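Local coordinates for protein 2-methyl-aconitate isomerase (Shewanella oneidensis, PDB 5K87) that catalyses the cis-trans isomerization of 2-methyl-aconitate in the 2-methylcitrate cycle, the route by which propionate is degraded, and works as a homodimer, at residues P10-A15 / D33-A38; L50-S55 / G392-P397; N216-N221 / G338-L343. The protein carries 1 engineered substitution. All coordinates share one frame; numbering follows the deposited sequence.

Interaction 1 of 3, residues P10-A15 / D33-A38; sequences PQIKVA and DLPEAA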
ATOM      1  N   PRO A  10      21.575 -11.005  12.166  1.00 15.82           N
ATOM      2  CA  PRO A  10      21.180 -10.003  11.174  1.00 15.27           C
ATOM      3  C   PRO A  10      20.159 -10.548  10.183  1.00 14.34           C
ATOM      4  O   PRO A  10      20.034 -11.756   9.998  1.00 14.69           O
ATOM      5  CB  PRO A  10      22.484  -9.697  10.434  1.00 18.41           C
ATOM      6  CG  PRO A  10      23.580 -10.196  11.324  1.00 22.66           C
ATOM      7  CD  PRO A  10      23.009 -11.340  12.091  1.00 18.46           C
ATOM      8  N   GLN A  11      19.432  -9.640   9.546  1.00 12.84           N
ATOM      9  CA  GLN A  11      18.519 -10.036   8.487  1.00 12.79           C
ATOM     10  C   GLN A  11      19.313 -10.634   7.339  1.00 13.30           C
ATOM     11  O   GLN A  11      20.459 -10.248   7.083  1.00 15.13           O
ATOM     12  CB  GLN A  11      17.751  -8.831   7.964  1.00 12.28           C
ATOM     13  CG  GLN A  11      16.819  -8.174   8.960  1.00 12.42           C
ATOM     14  CD  GLN A  11      15.779  -7.341   8.253  1.00 11.35           C
ATOM     15  OE1 GLN A  11      14.688  -7.840   7.964  1.00 12.95           O
ATOM     16  NE2 GLN A  11      16.113  -6.099   7.919  1.00 12.02           N
ATOM     17  N   ILE A  12      18.697 -11.569   6.634  1.00 13.53           N
ATOM     18  CA  ILE A  12      19.259 -12.060   5.381  1.00 14.24           C
ATOM     19  C   ILE A  12      18.848 -11.141   4.233  1.00 14.05           C
ATOM     20  O   ILE A  12      17.861 -10.404   4.332  1.00 16.72           O
ATOM     21  CB  ILE A  12      18.847 -13.517   5.088  1.00 16.02           C
ATOM     22  CG1 ILE A  12      17.337 -13.633   4.879  1.00 17.63           C
ATOM     23  CG2 ILE A  12      19.306 -14.428   6.213  1.00 18.93           C
ATOM     24  CD1 ILE A  12      16.923 -14.832   4.048  1.00 20.13           C
ATOM     25  N   LYS A  13      19.633 -11.178   3.164  1.00 13.30           N
ATOM     26  CA  LYS A  13      19.373 -10.408   1.956  1.00 13.34           C
ATOM     27  C   LYS A  13      19.096 -11.368   0.809  1.00 13.32           C
ATOM     28  O   LYS A  13      19.811 -12.362   0.638  1.00 14.93           O
ATOM     29  CB  LYS A  13      20.575  -9.531   1.598  1.00 14.95           C
ATOM     30  CG  LYS A  13      20.960  -8.525   2.665  1.00 17.86           C
ATOM     31  CD  LYS A  13      22.137  -7.661   2.209  1.00 20.66           C
ATOM     32  CE  LYS A  13      22.585  -6.712   3.311  1.00 25.95           C
ATOM     33  N   VAL A  14      18.046 -11.086   0.045  1.00 12.28           N
ATOM     34  CA  VAL A  14      17.686 -11.896  -1.112  1.00 11.24           C
ATOM     35  C   VAL A  14      17.541 -10.968  -2.311  1.00 11.58           C
ATOM     36  O   VAL A  14      16.805  -9.990  -2.255  1.00 11.73           O
ATOM     37  CB  VAL A  14      16.368 -12.661  -0.870  1.00 12.33           C
ATOM     38  CG1 VAL A  14      16.030 -13.543  -2.080  1.00 12.96           C
ATOM     39  CG2 VAL A  14      16.448 -13.497   0.406  1.00 14.44           C
ATOM     40  N   ALA A  15      18.261 -11.260  -3.386  1.00 11.30           N
ATOM     41  CA  ALA A  15      18.144 -10.455  -4.597  1.00 11.07           C
ATOM     42  C   ALA A  15      16.709 -10.489  -5.121  1.00 11.53           C
ATOM     43  O   ALA A  15      16.113 -11.567  -5.229  1.00 11.35           O
ATOM     44  CB  ALA A  15      19.109 -10.952  -5.663  1.00 12.43           C
ATOM     45  N   ASP A  33      18.303 -17.194  -6.990  1.00 13.87           N
ATOM     46  CA  ASP A  33      18.637 -16.186  -5.984  1.00 15.03           C
ATOM     47  C   ASP A  33      18.022 -16.493  -4.620  1.00 14.07           C
ATOM     48  O   ASP A  33      18.394 -15.887  -3.617  1.00 15.36           O
ATOM     49  CB  ASP A  33      18.194 -14.803  -6.454  1.00 14.42           C
ATOM     50  CG  ASP A  33      19.000 -14.301  -7.638  1.00 16.12           C
ATOM     51  OD1 ASP A  33      20.183 -14.693  -7.760  1.00 18.21           O
ATOM     52  OD2 ASP A  33      18.465 -13.505  -8.438  1.00 15.01           O
ATOM     53  N   LEU A  34      17.079 -17.423  -4.578  1.00 13.03           N
ATOM     54  CA  LEU A  34      16.421 -17.760  -3.320  1.00 14.13           C
ATOM     55  C   LEU A  34      17.333 -18.594  -2.438  1.00 15.31           C
ATOM     56  O   LEU A  34      18.185 -19.323  -2.947  1.00 15.26           O
ATOM     57  CB  LEU A  34      15.142 -18.549  -3.594  1.00 14.40           C
ATOM     58  CG  LEU A  34      14.041 -17.809  -4.356  1.00 13.91           C
ATOM     59  CD1 LEU A  34      12.898 -18.755  -4.696  1.00 15.51           C
ATOM     60  CD2 LEU A  34      13.549 -16.615  -3.540  1.00 14.99           C
ATOM     61  N   PRO A  35      17.153 -18.493  -1.113  1.00 14.22           N
ATOM     62  CA  PRO A  35      17.857 -19.420  -0.220  1.00 15.84           C
ATOM     63  C   PRO A  35      17.574 -20.866  -0.629  1.00 17.40           C
ATOM     64  O   PRO A  35      16.484 -21.161  -1.120  1.00 16.47           O
ATOM     65  CB  PRO A  35      17.237 -19.123   1.151  1.00 17.47           C
ATOM     66  CG  PRO A  35      16.747 -17.716   1.051  1.00 16.83           C
ATOM     67  CD  PRO A  35      16.299 -17.545  -0.376  1.00 15.51           C
ATOM     68  N   GLU A  36      18.547 -21.748  -0.431  1.00 16.40           N
ATOM     69  CA  GLU A  36      18.450 -23.127  -0.883  1.00 18.14           C
ATOM     70  C   GLU A  36      17.125 -23.793  -0.513  1.00 16.76           C
ATOM     71  O   GLU A  36      16.476 -24.406  -1.364  1.00 18.04           O
ATOM     72  CB  GLU A  36      19.620 -23.937  -0.315  1.00 21.59           C
ATOM     73  CG  GLU A  36      19.703 -25.358  -0.850  1.00 29.33           C
ATOM     74  CD  GLU A  36      20.896 -26.122  -0.300  1.00 46.47           C
ATOM     75  OE1 GLU A  36      20.947 -27.356  -0.483  1.00 52.69           O
ATOM     76  OE2 GLU A  36      21.782 -25.490   0.313  1.00 49.08           O
ATOM     77  N   ALA A  37      16.714 -23.651   0.742  1.00 17.57           N
ATOM     78  CA  ALA A  37      15.482 -24.278   1.216  1.00 18.12           C
ATOM     79  C   ALA A  37      14.242 -23.798   0.468  1.00 16.17           C
ATOM     80  O   ALA A  37      13.254 -24.520   0.375  1.00 18.88           O
ATOM     81  CB  ALA A  37      15.311 -24.051   2.709  1.00 21.32           C
ATOM     82  N   ALA A  38      14.303 -22.575  -0.058  1.00 15.08           N
ATOM     83  CA  ALA A  38      13.173 -21.992  -0.777  1.00 14.47           C
ATOM     84  C   ALA A  38      13.214 -22.260  -2.277  1.00 13.56           C
ATOM     85  O   ALA A  38      12.361 -21.767  -3.015  1.00 14.80           O
ATOM     86  CB  ALA A  38      13.081 -20.491  -0.504  1.00 15.08           C
TER
HETATM   87  O   HOH W   1      16.032 -12.354  -7.886  1.00 12.58           O
HETATM   88  O   HOH W   2      19.927 -13.595  -3.439  1.00 14.59           O
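V14 reaches the chain that returns past it with both of its methyl groups, which part company at CB: CG1 approaches the backbone at D33 O (3.7 Å), whereas CG2 rests against P35 CD (4.1 Å), the valine and the proline ring crossing nearly at right angles. With CG1 anti to the backbone N (chi1 -178°), it is this methyl that faces D33 O and CG2 that faces the proline. CG1 also meets the tip of L34, at CD2. I12 extends this row of apolar contacts, bringing CD1 to within 4.2 Å of P35 CG, so the proline ring is touched by two residues from the same strand.

At A15 the contact turns polar, and here two waters do the joining. One accepts from A15 N at 2.9 Å and donates to D33 O at 2.8 Å; the other donates both to A15 O, at 2.8 Å, and to D33 OD2, at 2.7 Å. The methyl of A15 lies beside the same carboxylate, 3.8 Å from D33 OD2. R30 forms a salt bridge with D33 OD1, so each carboxylate oxygen has a partner and the group's rotation is probably fixed.

Further out, L34 and P35 lean on L48 of helix 43-53, while I12 and V14 are tied through their backbones to strand 393-396. The arrangement belongs to a beta-hairpin, strands 12-21 and 24-30, whose outgoing chain folds back beside the start of its first strand, with bridging waters and apolar side chains in place of direct backbone bonds.

Interaction 2 of 3, residues L50-S55 / G392-P397; sequences LRVIGS and GFVRVP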
ATOM      1  N   LEU A  50       6.022 -14.768   2.705  1.00 10.99           N
ATOM      2  CA  LEU A  50       5.172 -14.111   3.689  1.00 11.58           C
ATOM      3  C   LEU A  50       5.910 -12.977   4.389  1.00 10.63           C
ATOM      4  O   LEU A  50       5.382 -11.860   4.515  1.00 10.78           O
ATOM      5  CB  LEU A  50       4.659 -15.126   4.715  1.00 11.86           C
ATOM      6  CG  LEU A  50       3.519 -16.029   4.237  1.00 12.49           C
ATOM      7  CD1 LEU A  50       3.441 -17.277   5.110  1.00 14.04           C
ATOM      8  CD2 LEU A  50       2.191 -15.290   4.273  1.00 13.44           C
ATOM      9  N   ARG A  51       7.131 -13.235   4.825  1.00 10.79           N
ATOM     10  CA  ARG A  51       7.872 -12.234   5.566  0.65 11.88           C
ATOM     11  C   ARG A  51       8.311 -11.080   4.671  1.00 11.43           C
ATOM     12  O   ARG A  51       8.325  -9.935   5.104  1.00 11.27           O
ATOM     13  CB  ARG A  51       9.073 -12.879   6.253  0.65 13.44           C
ATOM     14  CG  ARG A  51       9.679 -12.027   7.338  0.65 16.85           C
ATOM     15  CD  ARG A  51       8.683 -11.750   8.458  0.65 17.78           C
ATOM     16  NE  ARG A  51       9.221 -10.747   9.364  0.65 19.57           N
ATOM     17  CZ  ARG A  51       9.159  -9.441   9.138  0.65 16.50           C
ATOM     18  NH1 ARG A  51       8.559  -8.982   8.039  0.65 15.74           N
ATOM     19  NH2 ARG A  51       9.674  -8.598  10.014  0.65 16.44           N
ATOM     20  N   VAL A  52       8.670 -11.377   3.425  1.00 10.22           N
ATOM     21  CA  VAL A  52       9.027 -10.302   2.493  1.00 10.81           C
ATOM     22  C   VAL A  52       7.849  -9.335   2.326  1.00 10.69           C
ATOM     23  O   VAL A  52       8.014  -8.118   2.340  1.00 11.38           O
ATOM     24  CB  VAL A  52       9.461 -10.848   1.120  1.00 10.29           C
ATOM     25  CG1 VAL A  52       9.543  -9.725   0.089  1.00 12.17           C
ATOM     26  CG2 VAL A  52      10.800 -11.582   1.236  1.00 12.03           C
ATOM     27  N   ILE A  53       6.651  -9.891   2.171  1.00  9.89           N
ATOM     28  CA  ILE A  53       5.453  -9.100   1.921  1.00 10.77           C
ATOM     29  C   ILE A  53       4.908  -8.412   3.189  1.00 10.45           C
ATOM     30  O   ILE A  53       4.291  -7.355   3.103  1.00 11.03           O
ATOM     31  CB  ILE A  53       4.398  -9.994   1.229  1.00  9.94           C
ATOM     32  CG1 ILE A  53       4.812 -10.287  -0.212  1.00 11.86           C
ATOM     33  CG2 ILE A  53       3.001  -9.401   1.304  1.00 12.32           C
ATOM     34  CD1 ILE A  53       4.781  -9.062  -1.137  1.00 14.86           C
ATOM     35  N   GLY A  54       5.138  -9.019   4.353  1.00 10.42           N
ATOM     36  CA  GLY A  54       4.703  -8.449   5.621  1.00 10.88           C
ATOM     37  C   GLY A  54       3.476  -9.139   6.201  1.00 11.39           C
ATOM     38  O   GLY A  54       2.716  -8.527   6.959  1.00 12.15           O
ATOM     39  N   SER A  55       3.293 -10.411   5.863  1.00 11.01           N
ATOM     40  CA  SER A  55       2.150 -11.219   6.290  1.00 11.49           C
ATOM     41  C   SER A  55       2.594 -12.366   7.187  1.00 12.15           C
ATOM     42  O   SER A  55       3.759 -12.748   7.170  1.00 12.77           O
ATOM     43  CB  SER A  55       1.463 -11.806   5.059  1.00 11.89           C
ATOM     44  OG  SER A  55       0.785 -10.809   4.333  1.00 13.47           O
ATOM     45  N   GLY A 392      17.294  -4.640  -6.185  1.00 11.92           N
ATOM     46  CA  GLY A 392      18.376  -4.783  -5.232  1.00 12.19           C
ATOM     47  C   GLY A 392      18.168  -6.013  -4.392  1.00 12.68           C
ATOM     48  O   GLY A 392      18.092  -7.118  -4.928  1.00 12.22           O
ATOM     49  N   PHE A 393      18.050  -5.810  -3.085  1.00 11.94           N
ATOM     50  CA  PHE A 393      17.898  -6.914  -2.145  1.00 12.28           C
ATOM     51  C   PHE A 393      16.813  -6.611  -1.134  1.00 11.99           C
ATOM     52  O   PHE A 393      16.849  -5.563  -0.489  1.00 13.66           O
ATOM     53  CB  PHE A 393      19.206  -7.181  -1.400  1.00 12.97           C
ATOM     54  CG  PHE A 393      20.308  -7.692  -2.278  1.00 13.66           C
ATOM     55  CD1 PHE A 393      21.072  -6.815  -3.039  1.00 15.96           C
ATOM     56  CD2 PHE A 393      20.585  -9.044  -2.347  1.00 13.84           C
ATOM     57  CE1 PHE A 393      22.081  -7.283  -3.865  1.00 20.48           C
ATOM     58  CE2 PHE A 393      21.601  -9.523  -3.172  1.00 17.47           C
ATOM     59  CZ  PHE A 393      22.347  -8.638  -3.923  1.00 22.18           C
ATOM     60  N   VAL A 394      15.858  -7.528  -1.001  1.00 11.64           N
ATOM     61  CA  VAL A 394      14.921  -7.465   0.116  1.00 11.82           C
ATOM     62  C   VAL A 394      15.547  -8.149   1.324  1.00 11.73           C
ATOM     63  O   VAL A 394      16.437  -8.999   1.189  1.00 12.94           O
ATOM     64  CB  VAL A 394      13.547  -8.104  -0.213  1.00 10.67           C
ATOM     65  CG1 VAL A 394      12.828  -7.297  -1.275  1.00 12.33           C
ATOM     66  CG2 VAL A 394      13.701  -9.563  -0.637  1.00 11.42           C
ATOM     67  N   ARG A 395      15.087  -7.759   2.509  1.00 12.04           N
ATOM     68  CA  ARG A 395      15.588  -8.330   3.748  1.00 11.91           C
ATOM     69  C   ARG A 395      14.478  -8.924   4.582  1.00 12.28           C
ATOM     70  O   ARG A 395      13.376  -8.373   4.641  1.00 12.81           O
ATOM     71  CB  ARG A 395      16.287  -7.274   4.599  1.00 12.95           C
ATOM     72  CG  ARG A 395      17.479  -6.634   3.960  1.00 13.91           C
ATOM     73  CD  ARG A 395      18.306  -5.949   5.027  1.00 13.11           C
ATOM     74  NE  ARG A 395      19.312  -5.073   4.439  1.00 15.56           N
ATOM     75  CZ  ARG A 395      20.085  -4.251   5.138  1.00 14.37           C
ATOM     76  NH1 ARG A 395      19.997  -4.209   6.455  1.00 14.42           N
ATOM     77  NH2 ARG A 395      20.958  -3.474   4.514  1.00 18.58           N
ATOM     78  N   VAL A 396      14.785 -10.030   5.249  1.00 12.06           N
ATOM     79  CA  VAL A 396      13.907 -10.594   6.275  1.00 12.78           C
ATOM     80  C   VAL A 396      14.769 -11.134   7.398  1.00 12.70           C
ATOM     81  O   VAL A 396      15.932 -11.453   7.180  1.00 13.06           O
ATOM     82  CB  VAL A 396      13.003 -11.749   5.750  1.00 13.81           C
ATOM     83  CG1 VAL A 396      12.038 -11.242   4.688  1.00 13.99           C
ATOM     84  CG2 VAL A 396      13.834 -12.910   5.225  1.00 15.28           C
ATOM     85  N   PRO A 397      14.209 -11.241   8.608  1.00 13.38           N
ATOM     86  CA  PRO A 397      14.968 -11.911   9.668  1.00 13.24           C
ATOM     87  C   PRO A 397      15.327 -13.342   9.259  1.00 15.80           C
ATOM     88  O   PRO A 397      14.630 -13.971   8.452  1.00 16.98           O
ATOM     89  CB  PRO A 397      14.001 -11.878  10.860  1.00 16.23           C
ATOM     90  CG  PRO A 397      13.146 -10.665  10.597  1.00 15.58           C
ATOM     91  CD  PRO A 397      12.943 -10.677   9.102  1.00 13.14           C
TER
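V52 and V396 come within 6.2 Å, CA to CA, where the last turn of helix 43-53 lies against strand 393-396, within the turn that a Schellman motif closes, G54, of positive phi, being its C-prime residue. This is helix-on-strand packing built mainly from valines. V52 CG2 nestles between two strand residues, 3.7 Å from V396 CG1 and 4.0 Å from V394 CG2, which lie two positions apart and so on the same face of the strand.

V396 does double duty. Its CG1 is anti to the carbonyl carbon (chi1 -64°), which carries this methyl up to the helix, 3.6 Å from V52 N and also 3.6 Å from R51 CG. The aliphatic part of R51 and the side chain of V396 lie alongside each other, running opposite ways, and the arginine then bends at chi2 (61°) to set the guanidinium beside P397. R51 was modelled in two conformers, so the placement of its guanidinium is less certain; in the one described here, P397 CD lies over one face of the group, 3.7 Å from R51 NE, and R51 NH1 hydrogen-bonds to D64 O.

The same strand also takes part in the dimer interface. G392, F393 and V394 pair antiparallel with a strand of the second subunit, continuing the sheet across the interface, while R395, whose CB points away from the helix, makes salt bridges to E163 and E391 of that subunit. Back at the helix end, a single carbonyl closes the turn: L50 O accepts from both G54 N and S55 N, each at 2.9 Å.

Interaction 3 of 3, residues N216-N221 / G338-L343; sequences NATMIN and GTLVNL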
ATOM      1  N   ASN A 216     -28.867 -16.396 -12.030  1.00 27.26           N
ATOM      2  CA  ASN A 216     -28.337 -16.849 -13.308  1.00 23.85           C
ATOM      3  C   ASN A 216     -26.846 -16.583 -13.306  1.00 19.37           C
ATOM      4  O   ASN A 216     -26.402 -15.527 -12.861  1.00 22.25           O
ATOM      5  CB  ASN A 216     -28.997 -16.133 -14.484  1.00 27.25           C
ATOM      6  CG  ASN A 216     -30.279 -16.808 -14.927  1.00 34.21           C
ATOM      7  OD1 ASN A 216     -30.252 -17.864 -15.558  1.00 46.08           O
ATOM      8  ND2 ASN A 216     -31.407 -16.198 -14.605  1.00 38.87           N
ATOM      9  N   ALA A 217     -26.082 -17.554 -13.779  1.00 18.39           N
ATOM     10  CA  ALA A 217     -24.637 -17.438 -13.740  1.00 16.59           C
ATOM     11  C   ALA A 217     -24.005 -18.137 -14.918  1.00 18.22           C
ATOM     12  O   ALA A 217     -24.497 -19.168 -15.382  1.00 21.39           O
ATOM     13  CB  ALA A 217     -24.102 -18.019 -12.442  1.00 17.68           C
ATOM     14  N   THR A 218     -22.910 -17.569 -15.409  1.00 15.12           N
ATOM     15  CA  THR A 218     -22.031 -18.296 -16.301  1.00 14.39           C
ATOM     16  C   THR A 218     -20.773 -18.647 -15.531  1.00 15.72           C
ATOM     17  O   THR A 218     -20.120 -17.775 -14.953  1.00 14.96           O
ATOM     18  CB  THR A 218     -21.659 -17.489 -17.551  1.00 14.53           C
ATOM     19  OG1 THR A 218     -22.801 -17.406 -18.409  1.00 15.40           O
ATOM     20  CG2 THR A 218     -20.529 -18.174 -18.301  1.00 16.92           C
ATOM     21  N   MET A 219     -20.456 -19.928 -15.494  1.00 15.27           N
ATOM     22  CA  MET A 219     -19.264 -20.414 -14.825  1.00 15.54           C
ATOM     23  C   MET A 219     -18.305 -20.922 -15.879  1.00 16.34           C
ATOM     24  O   MET A 219     -18.590 -21.891 -16.591  1.00 17.17           O
ATOM     25  CB  MET A 219     -19.649 -21.510 -13.835  1.00 16.34           C
ATOM     26  CG  MET A 219     -20.350 -20.942 -12.605  1.00 17.56           C
ATOM     27  SD  MET A 219     -21.242 -22.119 -11.570  1.00 20.80           S
ATOM     28  CE  MET A 219     -22.710 -22.368 -12.562  1.00 23.04           C
ATOM     29  N   ILE A 220     -17.175 -20.240 -15.998  1.00 14.41           N
ATOM     30  CA  ILE A 220     -16.217 -20.533 -17.048  1.00 15.43           C
ATOM     31  C   ILE A 220     -14.825 -20.720 -16.465  1.00 15.18           C
ATOM     32  O   ILE A 220     -14.454 -20.067 -15.486  1.00 16.87           O
ATOM     33  CB  ILE A 220     -16.231 -19.415 -18.118  1.00 15.90           C
ATOM     34  CG1 ILE A 220     -15.439 -19.828 -19.358  1.00 17.13           C
ATOM     35  CG2 ILE A 220     -15.734 -18.088 -17.545  1.00 16.50           C
ATOM     36  CD1 ILE A 220     -15.608 -18.875 -20.525  1.00 18.26           C
ATOM     37  N   ASN A 221     -14.060 -21.630 -17.047  1.00 15.07           N
ATOM     38  CA  ASN A 221     -12.687 -21.827 -16.626  1.00 15.66           C
ATOM     39  C   ASN A 221     -11.771 -21.492 -17.792  1.00 16.44           C
ATOM     40  O   ASN A 221     -11.436 -22.354 -18.608  1.00 17.74           O
ATOM     41  CB  ASN A 221     -12.461 -23.250 -16.131  1.00 20.05           C
ATOM     42  CG  ASN A 221     -11.232 -23.362 -15.266  1.00 21.81           C
ATOM     43  OD1 ASN A 221     -10.338 -22.514 -15.333  1.00 22.24           O
ATOM     44  ND2 ASN A 221     -11.169 -24.412 -14.453  1.00 25.59           N
ATOM     45  N   GLY A 338     -24.264 -16.634 -26.057  1.00 15.62           N
ATOM     46  CA  GLY A 338     -25.169 -17.179 -25.065  1.00 17.69           C
ATOM     47  C   GLY A 338     -24.706 -17.125 -23.618  1.00 17.36           C
ATOM     48  O   GLY A 338     -25.514 -17.313 -22.718  1.00 18.84           O
ATOM     49  N   THR A 339     -23.416 -16.901 -23.363  1.00 15.50           N
ATOM     50  CA  THR A 339     -22.987 -16.711 -21.971  1.00 14.53           C
ATOM     51  C   THR A 339     -23.552 -15.397 -21.457  1.00 14.36           C
ATOM     52  O   THR A 339     -23.936 -14.530 -22.240  1.00 15.38           O
ATOM     53  CB  THR A 339     -21.454 -16.672 -21.808  1.00 15.39           C
ATOM     54  OG1 THR A 339     -20.940 -15.484 -22.413  1.00 15.22           O
ATOM     55  CG2 THR A 339     -20.793 -17.906 -22.404  1.00 16.06           C
ATOM     56  N   LEU A 340     -23.603 -15.232 -20.138  1.00 15.09           N
ATOM     57  CA  LEU A 340     -24.092 -13.981 -19.575  1.00 15.40           C
ATOM     58  C   LEU A 340     -23.227 -12.797 -19.995  1.00 15.09           C
ATOM     59  O   LEU A 340     -23.717 -11.685 -20.148  1.00 15.21           O
ATOM     60  CB  LEU A 340     -24.161 -14.056 -18.050  1.00 17.96           C
ATOM     61  CG  LEU A 340     -25.216 -14.985 -17.454  1.00 18.95           C
ATOM     62  CD1 LEU A 340     -25.387 -14.679 -15.975  1.00 20.22           C
ATOM     63  CD2 LEU A 340     -26.543 -14.858 -18.188  1.00 20.68           C
ATOM     64  N   VAL A 341     -21.929 -13.040 -20.162  1.00 14.70           N
ATOM     65  CA  VAL A 341     -21.012 -11.994 -20.585  1.00 13.67           C
ATOM     66  C   VAL A 341     -21.325 -11.594 -22.029  1.00 13.28           C
ATOM     67  O   VAL A 341     -21.444 -10.421 -22.360  1.00 13.67           O
ATOM     68  CB  VAL A 341     -19.553 -12.474 -20.469  1.00 12.95           C
ATOM     69  CG1 VAL A 341     -18.595 -11.409 -20.966  1.00 16.51           C
ATOM     70  CG2 VAL A 341     -19.224 -12.872 -19.020  1.00 17.04           C
ATOM     71  N   ASN A 342     -21.471 -12.601 -22.881  1.00 14.47           N
ATOM     72  CA  ASN A 342     -21.848 -12.386 -24.270  1.00 14.38           C
ATOM     73  C   ASN A 342     -23.163 -11.615 -24.383  1.00 14.76           C
ATOM     74  O   ASN A 342     -23.279 -10.679 -25.170  1.00 15.80           O
ATOM     75  CB  ASN A 342     -21.948 -13.725 -24.979  1.00 15.85           C
ATOM     76  CG  ASN A 342     -22.471 -13.592 -26.386  1.00 15.59           C
ATOM     77  OD1 ASN A 342     -23.657 -13.812 -26.635  1.00 16.63           O
ATOM     78  ND2 ASN A 342     -21.599 -13.221 -27.314  1.00 15.46           N
ATOM     79  N   LEU A 343     -24.136 -11.985 -23.563  1.00 15.02           N
ATOM     80  CA  LEU A 343     -25.447 -11.353 -23.633  1.00 17.07           C
ATOM     81  C   LEU A 343     -25.404  -9.904 -23.154  1.00 17.05           C
ATOM     82  O   LEU A 343     -26.067  -9.038 -23.721  1.00 18.10           O
ATOM     83  CB  LEU A 343     -26.476 -12.162 -22.847  1.00 18.13           C
ATOM     84  CG  LEU A 343     -26.803 -13.537 -23.437  1.00 18.42           C
ATOM     85  CD1 LEU A 343     -27.775 -14.274 -22.536  1.00 26.20           C
ATOM     86  CD2 LEU A 343     -27.367 -13.417 -24.847  1.00 24.90           C
TER
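T218 OG1 accepts a hydrogen bond from L340 N at 2.9 Å, and at 178° the N-H points almost straight at the oxygen. The hydroxyl sits anti to the carbonyl carbon of its own residue (chi1 -72°), reaching from the strand to the first turn of helix 340-344. Its other polar partner is L203 O, which can only accept, so the same oxygen receives one bond and gives another.

A second set of polar contacts belongs to the helix start itself. T339 is the N-cap: its OG1 accepts from N342 N at 3.0 Å and is in turn bonded to A333 O. N342 OD1 answers by accepting from G338 N at 2.9 Å, although that donor lies 58° out of the carbonyl plane. The side-chain hydroxyls of two threonines, one on the strand and one at the cap, therefore satisfy the amides of L340 and N342.

Van der Waals contacts fill in around these bonds. L340 CD1 lies 3.6 Å from A217 CA and 3.4 Å from N216 O, a carbonyl oxygen that is buried here without a polar partner. The leucine and T218 side chains run antiparallel, with L340 CG 3.6 Å from T218 OG1. The methyl of T218 meets the cap residue from the other branch, with CG2 3.9 Å from T339 CB.

A valine in place of T218 would probably leave the L340 amide and L203 O without their shared partner inside a buried contact. Taken together, this is a capped helix N-terminus docked on the face of a beta-strand, joining strand 213-221 to the short helix that follows helix 324-334.

Interactions 1 and 2 form one continuous patch, their centres about 10 Å apart: strands 12-21 and 393-396 are antiparallel neighbours, joined by the pairs I12 N to V396 O at 2.8 Å and V14 N to V394 O at 2.9 Å. Helix 43-53 touches both, through L48 in one and V52 in the other. Interaction 3 stands on the opposite side of the chain's centre, about 45 Å from interaction 1 and about 40 Å from interaction 2, centre to centre. Interaction 2 comes near the substrate site, the side chain of V52 lying about 10 Å from that of S74, in a substrate-binding segment that carries a changed residue here; interactions 1 and 3 lie away from the substrate-binding residues and the proposed catalytic ones.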